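Local coordinates for protein rhamnogalacturonan endolyase YesW (Bacillus subtilis, PDB 2ZUX) that cleaves the rhamnogalacturonan backbone of plant cell-wall pectin by endo-type elimination, needing calcium or manganese for activity, at residues D334-D339 with V348-K353; Y110-N115 with D150-A155; D473-D476 with V481-N484. All blocks are in the same frame, centred on the assembly; numbering follows the deposited sequence.

In the fold
The three contacts lie far apart on the beta-propeller domain, with centres 34 to 38 Å from one another, and none touches another. Contact 2 is buried: a tyrosine reaches from strand 109-120 to the residues leading into strand 152-156, two strands of one sheet that are not adjacent, where an aspartate and a second tyrosine meet a rhamnose. Contact 1 lies at the surface, in loops flanking strands of another sheet, where two calcium ions replace direct hydrogen bonds. Contact 3, partly buried, joins the paired strands of a hairpin through backbone bonds. Metal coordination, a side-chain bond beside a sugar, and strand pairing thus mark the three places.

Contact 1: residues D334-D339 with V348-K353; sequences DGDGKD and VDHDGK. With CA (calcium ion), chain L; CA (calcium ion), chain K.
D334, D336, D349 and H350 meet around a calcium ion, chain K, which both loops bind. From 334-339 come D334 OD2 and D336 OD2, each 2.4 Å from the metal; from 348-353 come D349 OD1, also at 2.4 Å, and H350 ND1 at 2.6 Å. The metal lies in the plane of the imidazole, at its edge, as expected for coordination by ND1.

This is the tight part of the contact. Both D334 and D336 use their second carboxylate oxygen, OD1, on the neighbouring calcium, chain L, so each carboxylate bridges the two ions and is fixed in rotation. D336 CG stands between the backbone N and the carbonyl carbon (chi1 64°), which brings the carboxylate back over its own loop: OD1 accepts from K338 N at 2.9 Å, an Asx turn, with the N-H arriving 38° out of the carboxylate plane. K338 O in turn binds calcium L at 2.2 Å. The clustered acidic groups are probably tolerated because the two cations offset their charge. D339 O, buried 3.3 Å from H350 CB, finds no polar partner; the D339 carboxylate is held by a salt bridge to R3 and by the Y274 amide.

The looser, partly exposed side belongs to the outer chain of K338. Its CD lies over one face of the H350 imidazole in a CH-pi contact, 3.6 Å from the centroid and 10° off the ring normal, while the chain, bent at its last torsion, carries NZ farther from the ring.

D332 and E340 complete calcium L, and E340 also reaches calcium K: the D-x-D-G-D-G-x-D-E sequence supplying calcium L is characteristic of EF-hand-like calcium-binding loops, here widened by D349 and H350 into a two-calcium site.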
# COMPACT_ATOMS: atom_id res chain seq x y z
N ASP A 334 -10.16 16.03 8.70
CA ASP A 334 -10.94 17.10 9.34
C ASP A 334 -11.00 16.98 10.86
O ASP A 334 -11.64 17.81 11.52
CB ASP A 334 -12.34 17.22 8.71
CG ASP A 334 -13.15 15.94 8.82
OD1 ASP A 334 -12.74 15.04 9.58
OD2 ASP A 334 -14.21 15.84 8.15
N GLY A 335 -10.34 15.96 11.41
CA GLY A 335 -10.18 15.82 12.86
C GLY A 335 -11.34 15.20 13.63
O GLY A 335 -11.34 15.23 14.86
N ASP A 336 -12.32 14.63 12.92
CA ASP A 336 -13.49 14.03 13.58
C ASP A 336 -13.29 12.54 13.94
O ASP A 336 -14.23 11.89 14.43
CB ASP A 336 -14.78 14.25 12.76
CG ASP A 336 -14.74 13.58 11.39
OD1 ASP A 336 -13.81 12.79 11.13
OD2 ASP A 336 -15.64 13.86 10.55
N GLY A 337 -12.10 12.00 13.69
CA GLY A 337 -11.78 10.60 13.97
C GLY A 337 -12.14 9.64 12.85
O GLY A 337 -11.71 8.49 12.83
N LYS A 338 -12.94 10.14 11.91
CA LYS A 338 -13.46 9.35 10.80
C LYS A 338 -12.65 9.63 9.54
O LYS A 338 -12.21 10.76 9.31
CB LYS A 338 -14.92 9.70 10.57
CG LYS A 338 -15.77 9.52 11.82
CD LYS A 338 -17.21 9.92 11.59
CE LYS A 338 -18.04 9.74 12.86
NZ LYS A 338 -17.64 10.69 13.93
N ASP A 339 -12.44 8.61 8.72
CA ASP A 339 -11.64 8.76 7.50
C ASP A 339 -12.39 9.39 6.35
O ASP A 339 -13.55 9.07 6.08
CB ASP A 339 -11.07 7.41 7.06
CG ASP A 339 -9.97 6.91 7.95
OD1 ASP A 339 -9.25 7.75 8.54
OD2 ASP A 339 -9.82 5.69 8.08
N VAL A 348 -13.78 13.24 -0.63
CA VAL A 348 -15.10 12.72 -0.28
C VAL A 348 -15.12 12.49 1.22
O VAL A 348 -14.20 11.91 1.78
CB VAL A 348 -15.39 11.41 -1.04
CG1 VAL A 348 -16.77 10.84 -0.69
CG2 VAL A 348 -15.27 11.63 -2.54
N ASP A 349 -16.20 12.95 1.86
CA ASP A 349 -16.36 12.85 3.31
C ASP A 349 -16.70 11.43 3.73
O ASP A 349 -17.04 10.58 2.90
CB ASP A 349 -17.44 13.84 3.76
CG ASP A 349 -17.23 14.37 5.16
OD1 ASP A 349 -16.30 13.93 5.87
OD2 ASP A 349 -18.02 15.26 5.54
N HIS A 350 -16.64 11.19 5.05
CA HIS A 350 -16.85 9.86 5.60
C HIS A 350 -18.26 9.32 5.35
O HIS A 350 -18.50 8.12 5.45
CB HIS A 350 -16.57 9.88 7.11
CG HIS A 350 -17.58 10.66 7.89
ND1 HIS A 350 -17.42 11.98 8.23
CD2 HIS A 350 -18.79 10.29 8.38
CE1 HIS A 350 -18.48 12.39 8.91
NE2 HIS A 350 -19.32 11.38 9.01
N ASP A 351 -19.19 10.22 5.03
CA ASP A 351 -20.58 9.87 4.75
C ASP A 351 -20.90 9.85 3.25
O ASP A 351 -22.07 9.75 2.86
CB ASP A 351 -21.53 10.84 5.47
CG ASP A 351 -21.36 12.27 5.00
OD1 ASP A 351 -20.45 12.56 4.19
OD2 ASP A 351 -22.14 13.13 5.46
N GLY A 352 -19.86 9.95 2.42
CA GLY A 352 -20.03 9.88 0.98
C GLY A 352 -20.32 11.19 0.28
O GLY A 352 -20.50 11.22 -0.93
N LYS A 353 -20.38 12.28 1.05
CA LYS A 353 -20.64 13.59 0.45
C LYS A 353 -19.36 14.17 -0.13
O LYS A 353 -18.30 14.12 0.50
CB LYS A 353 -21.26 14.55 1.47
CG LYS A 353 -22.66 14.13 1.96
CD LYS A 353 -23.67 14.05 0.80
CE LYS A 353 -25.09 13.72 1.27
NZ LYS A 353 -25.18 12.48 2.10
CA CA L . -12.51 12.92 9.45
CA CA K . -15.70 13.91 8.15

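Contact 2: residues Y110-N115 with D150-A155; sequences YTYSAN and DVLIDA. With RAM (alpha-L-rhamnopyranose), chain O.
Y112 meets D150 and L152 through the outer end of its phenol ring. The polar part is one hydrogen bond: Y112 OH donates to D150 O over 2.6 Å, with a C=O...donor angle of 124° and the donor tilted 19° from the carbonyl plane. That carbonyl oxygen also lies near the ring plane at its edge, 3.1 Å from CE2. The tyrosine CB points toward 150-155, and with CG anti to the carbonyl carbon (chi1 -76°) the ring runs on to D150 O, across backbones whose nearest CA atoms, those of Y112 and L152, are 9.3 Å apart.

The apolar part is a CH-pi contact. L152 CD1 sits over one face of the Y112 ring, 4.1 Å from its centroid and displaced toward the rim, with the two side chains crossing at about a right angle. With the phenol cut back to an alanine here, D150 O loses this donor and L152 CD1 its ring face, and the space between the strands would probably be left poorly filled.

The sugar contacts form a third group. D150 OD1 accepts from rhamnose O1 at 2.7 Å, while OD2 is taken by N167. Y110, whose ring edge faces Y112 CE1, brings its hydroxyl to 3.5 Å from rhamnose C6, a van der Waals approach; R218 is a further hydrogen-bonding partner of the sugar.

Within the five-stranded antiparallel sheet, strand 129-136 separates strands 109-120 and 152-156, and Y112 also touches P136 on that middle strand, while L152 packs on N167 and on P99 from a loop.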
# COMPACT_ATOMS: atom_id res chain seq x y z
N TYR A 110 1.19 -16.69 -23.32
CA TYR A 110 1.57 -15.78 -22.24
C TYR A 110 2.13 -16.57 -21.07
O TYR A 110 1.81 -17.75 -20.89
CB TYR A 110 0.38 -14.93 -21.78
CG TYR A 110 -0.81 -15.74 -21.34
CD1 TYR A 110 -0.94 -16.17 -20.01
CD2 TYR A 110 -1.79 -16.10 -22.25
CE1 TYR A 110 -2.03 -16.94 -19.62
CE2 TYR A 110 -2.87 -16.85 -21.87
CZ TYR A 110 -2.99 -17.27 -20.56
OH TYR A 110 -4.09 -18.03 -20.23
N THR A 111 2.94 -15.88 -20.27
CA THR A 111 3.50 -16.46 -19.06
C THR A 111 3.19 -15.53 -17.90
O THR A 111 2.68 -14.42 -18.10
CB THR A 111 5.03 -16.63 -19.17
OG1 THR A 111 5.63 -15.38 -19.51
CG2 THR A 111 5.39 -17.67 -20.23
N TYR A 112 3.49 -15.98 -16.69
CA TYR A 112 3.18 -15.20 -15.49
C TYR A 112 4.40 -14.65 -14.78
O TYR A 112 5.45 -15.29 -14.75
CB TYR A 112 2.38 -16.06 -14.51
CG TYR A 112 0.95 -16.21 -14.93
CD1 TYR A 112 0.51 -17.35 -15.61
CD2 TYR A 112 0.03 -15.20 -14.66
CE1 TYR A 112 -0.83 -17.47 -16.00
CE2 TYR A 112 -1.30 -15.31 -15.05
CZ TYR A 112 -1.72 -16.45 -15.72
OH TYR A 112 -3.03 -16.58 -16.11
N SER A 113 4.24 -13.46 -14.20
CA SER A 113 5.24 -12.91 -13.31
C SER A 113 4.55 -12.43 -12.03
O SER A 113 3.37 -12.01 -12.05
CB SER A 113 6.02 -11.78 -13.97
OG SER A 113 5.16 -10.71 -14.34
N ALA A 114 5.27 -12.53 -10.92
CA ALA A 114 4.78 -12.05 -9.64
C ALA A 114 4.64 -10.53 -9.73
O ALA A 114 5.51 -9.86 -10.27
CB ALA A 114 5.73 -12.44 -8.55
N ASN A 115 3.54 -9.99 -9.22
CA ASN A 115 3.26 -8.57 -9.41
C ASN A 115 2.93 -7.94 -8.04
O ASN A 115 3.62 -8.24 -7.06
CB ASN A 115 2.16 -8.42 -10.47
CG ASN A 115 2.09 -7.03 -11.08
OD1 ASN A 115 2.84 -6.68 -12.02
ND2 ASN A 115 1.16 -6.24 -10.60
N ASP A 150 -5.71 -15.17 -17.46
CA ASP A 150 -6.37 -15.09 -16.16
C ASP A 150 -5.51 -14.36 -15.14
O ASP A 150 -4.29 -14.50 -15.13
CB ASP A 150 -6.63 -16.50 -15.61
CG ASP A 150 -7.75 -17.23 -16.33
OD1 ASP A 150 -8.60 -16.59 -16.98
OD2 ASP A 150 -7.79 -18.48 -16.18
N VAL A 151 -6.18 -13.60 -14.27
CA VAL A 151 -5.53 -13.00 -13.11
C VAL A 151 -5.64 -13.98 -11.95
O VAL A 151 -6.72 -14.49 -11.66
CB VAL A 151 -6.20 -11.67 -12.74
CG1 VAL A 151 -5.53 -11.01 -11.53
CG2 VAL A 151 -6.20 -10.73 -13.93
N LEU A 152 -4.51 -14.28 -11.33
CA LEU A 152 -4.45 -15.21 -10.20
C LEU A 152 -4.01 -14.46 -8.96
O LEU A 152 -3.12 -13.61 -9.04
CB LEU A 152 -3.48 -16.35 -10.51
CG LEU A 152 -3.66 -16.99 -11.89
CD1 LEU A 152 -2.51 -17.90 -12.22
CD2 LEU A 152 -4.96 -17.76 -11.96
N ILE A 153 -4.63 -14.79 -7.83
CA ILE A 153 -4.29 -14.20 -6.54
C ILE A 153 -3.97 -15.35 -5.60
O ILE A 153 -4.79 -16.25 -5.42
CB ILE A 153 -5.48 -13.41 -5.91
CG1 ILE A 153 -6.11 -12.41 -6.90
CG2 ILE A 153 -5.05 -12.77 -4.58
CD1 ILE A 153 -5.22 -11.28 -7.31
N ASP A 154 -2.77 -15.31 -5.01
CA ASP A 154 -2.34 -16.35 -4.07
C ASP A 154 -2.16 -15.79 -2.67
O ASP A 154 -1.90 -14.60 -2.50
CB ASP A 154 -0.97 -16.92 -4.47
CG ASP A 154 -0.99 -17.76 -5.73
OD1 ASP A 154 -2.05 -17.96 -6.35
OD2 ASP A 154 0.10 -18.23 -6.10
N ALA A 155 -2.24 -16.67 -1.67
CA ALA A 155 -1.80 -16.33 -0.31
C ALA A 155 -0.64 -17.22 0.09
O ALA A 155 -0.73 -18.45 -0.07
CB ALA A 155 -2.93 -16.48 0.68
C1 RAM O . -9.10 -19.15 -19.01
C2 RAM O . -9.82 -20.22 -19.83
C3 RAM O . -10.25 -19.65 -21.18
C4 RAM O . -9.09 -18.96 -21.89
C5 RAM O . -8.45 -17.92 -20.98
C6 RAM O . -7.23 -17.26 -21.62
O1 RAM O . -10.02 -18.17 -18.58
O2 RAM O . -8.95 -21.31 -20.02
O3 RAM O . -10.76 -20.68 -21.99
O4 RAM O . -9.55 -18.39 -23.10
O5 RAM O . -8.05 -18.54 -19.76

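Contact 3: residues D473-D476 with V481-N484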
# COMPACT_ATOMS: atom_id res chain seq x y z
N ASP A 473 18.05 4.49 -2.72
CA ASP A 473 19.01 5.59 -2.81
C ASP A 473 18.84 6.55 -1.64
O ASP A 473 17.79 6.59 -1.00
CB ASP A 473 18.81 6.37 -4.12
CG ASP A 473 18.91 5.50 -5.36
OD1 ASP A 473 19.80 4.62 -5.44
OD2 ASP A 473 18.10 5.70 -6.28
N LYS A 474 19.87 7.35 -1.38
CA LYS A 474 19.78 8.42 -0.41
C LYS A 474 20.20 9.74 -1.05
O LYS A 474 21.17 9.80 -1.81
CB LYS A 474 20.62 8.14 0.84
CG LYS A 474 20.24 9.05 2.02
CD LYS A 474 21.07 8.77 3.24
CE LYS A 474 20.74 9.76 4.33
NZ LYS A 474 19.41 9.51 4.93
N TRP A 475 19.44 10.78 -0.74
CA TRP A 475 19.71 12.12 -1.24
C TRP A 475 20.78 12.80 -0.40
O TRP A 475 20.64 12.97 0.81
CB TRP A 475 18.42 12.93 -1.21
CG TRP A 475 18.50 14.36 -1.67
CD1 TRP A 475 18.30 15.47 -0.90
CD2 TRP A 475 18.74 14.84 -3.01
NE1 TRP A 475 18.39 16.60 -1.67
CE2 TRP A 475 18.67 16.25 -2.96
CE3 TRP A 475 19.01 14.22 -4.24
CZ2 TRP A 475 18.85 17.05 -4.09
CZ3 TRP A 475 19.20 15.02 -5.37
CH2 TRP A 475 19.11 16.42 -5.28
N ASP A 476 21.87 13.19 -1.07
CA ASP A 476 22.91 13.99 -0.45
C ASP A 476 22.45 15.44 -0.61
O ASP A 476 22.61 16.03 -1.67
CB ASP A 476 24.25 13.73 -1.17
CG ASP A 476 25.39 14.60 -0.66
OD1 ASP A 476 25.16 15.63 -0.00
OD2 ASP A 476 26.55 14.24 -0.96
N VAL A 481 22.74 15.62 -4.89
CA VAL A 481 22.83 14.43 -5.73
C VAL A 481 22.37 13.18 -4.98
O VAL A 481 22.54 13.08 -3.76
CB VAL A 481 24.27 14.20 -6.30
CG1 VAL A 481 24.60 15.21 -7.41
CG2 VAL A 481 25.30 14.24 -5.19
N SER A 482 21.80 12.24 -5.71
CA SER A 482 21.40 10.95 -5.16
C SER A 482 22.56 9.98 -5.19
O SER A 482 23.37 9.99 -6.12
CB SER A 482 20.24 10.35 -5.96
OG SER A 482 19.08 11.15 -5.84
N LYS A 483 22.64 9.13 -4.17
CA LYS A 483 23.67 8.10 -4.08
C LYS A 483 23.01 6.77 -3.72
O LYS A 483 22.10 6.74 -2.89
CB LYS A 483 24.72 8.48 -3.04
CG LYS A 483 25.52 9.72 -3.43
CD LYS A 483 26.42 10.21 -2.32
CE LYS A 483 26.98 11.60 -2.66
NZ LYS A 483 27.74 11.63 -3.94
N ASN A 484 23.47 5.69 -4.33
CA ASN A 484 22.87 4.38 -4.08
C ASN A 484 23.26 3.80 -2.72
O ASN A 484 24.43 3.88 -2.32
CB ASN A 484 23.24 3.40 -5.19
CG ASN A 484 22.46 2.11 -5.10
OD1 ASN A 484 21.23 2.10 -5.16
ND2 ASN A 484 23.17 1.01 -4.96
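K474 and K483 pair through both backbone groups: K474 N donates to K483 O at 2.8 Å, almost straight (170° at the hydrogen), and K483 N returns a bond to K474 O at 2.9 Å. The second hydrogen-bonded pair, D476 with V481, repeats this with D476 N to V481 O at 2.8 Å and V481 N to D476 O at 3.2 Å. Thus all four amides and all four carbonyls of these two pairs are satisfied across the strands. K474 O gains a CA-H...O contact from S482 CA besides.

Side-chain polar groups mostly look elsewhere. K474 NZ is gripped by D459, D461 and E465, the last two belonging to a calcium site; S482 OG accepts the S450 amide, and D476 OD1 the N479 amide inside the turn. D476 and K483 run side by side, yet OD2 and NZ stay 4.1 Å apart, beyond a salt bridge.

On the face shared by D473, W475, S482 and N484, W475, its CG anti to the backbone N (chi1 179°), swings its six-membered ring across to the partner strand. V481 N lies 3.6 Å above the indole plane, offset toward the rim, and S482 OG meets its edge near CE3; P449 and I421 also touch this indole.

With four successive antiparallel pairs and a short connection, strands 471-476 and 481-487 form a beta hairpin, the third and the last, edge strand of a four-stranded antiparallel sheet of the beta-propeller.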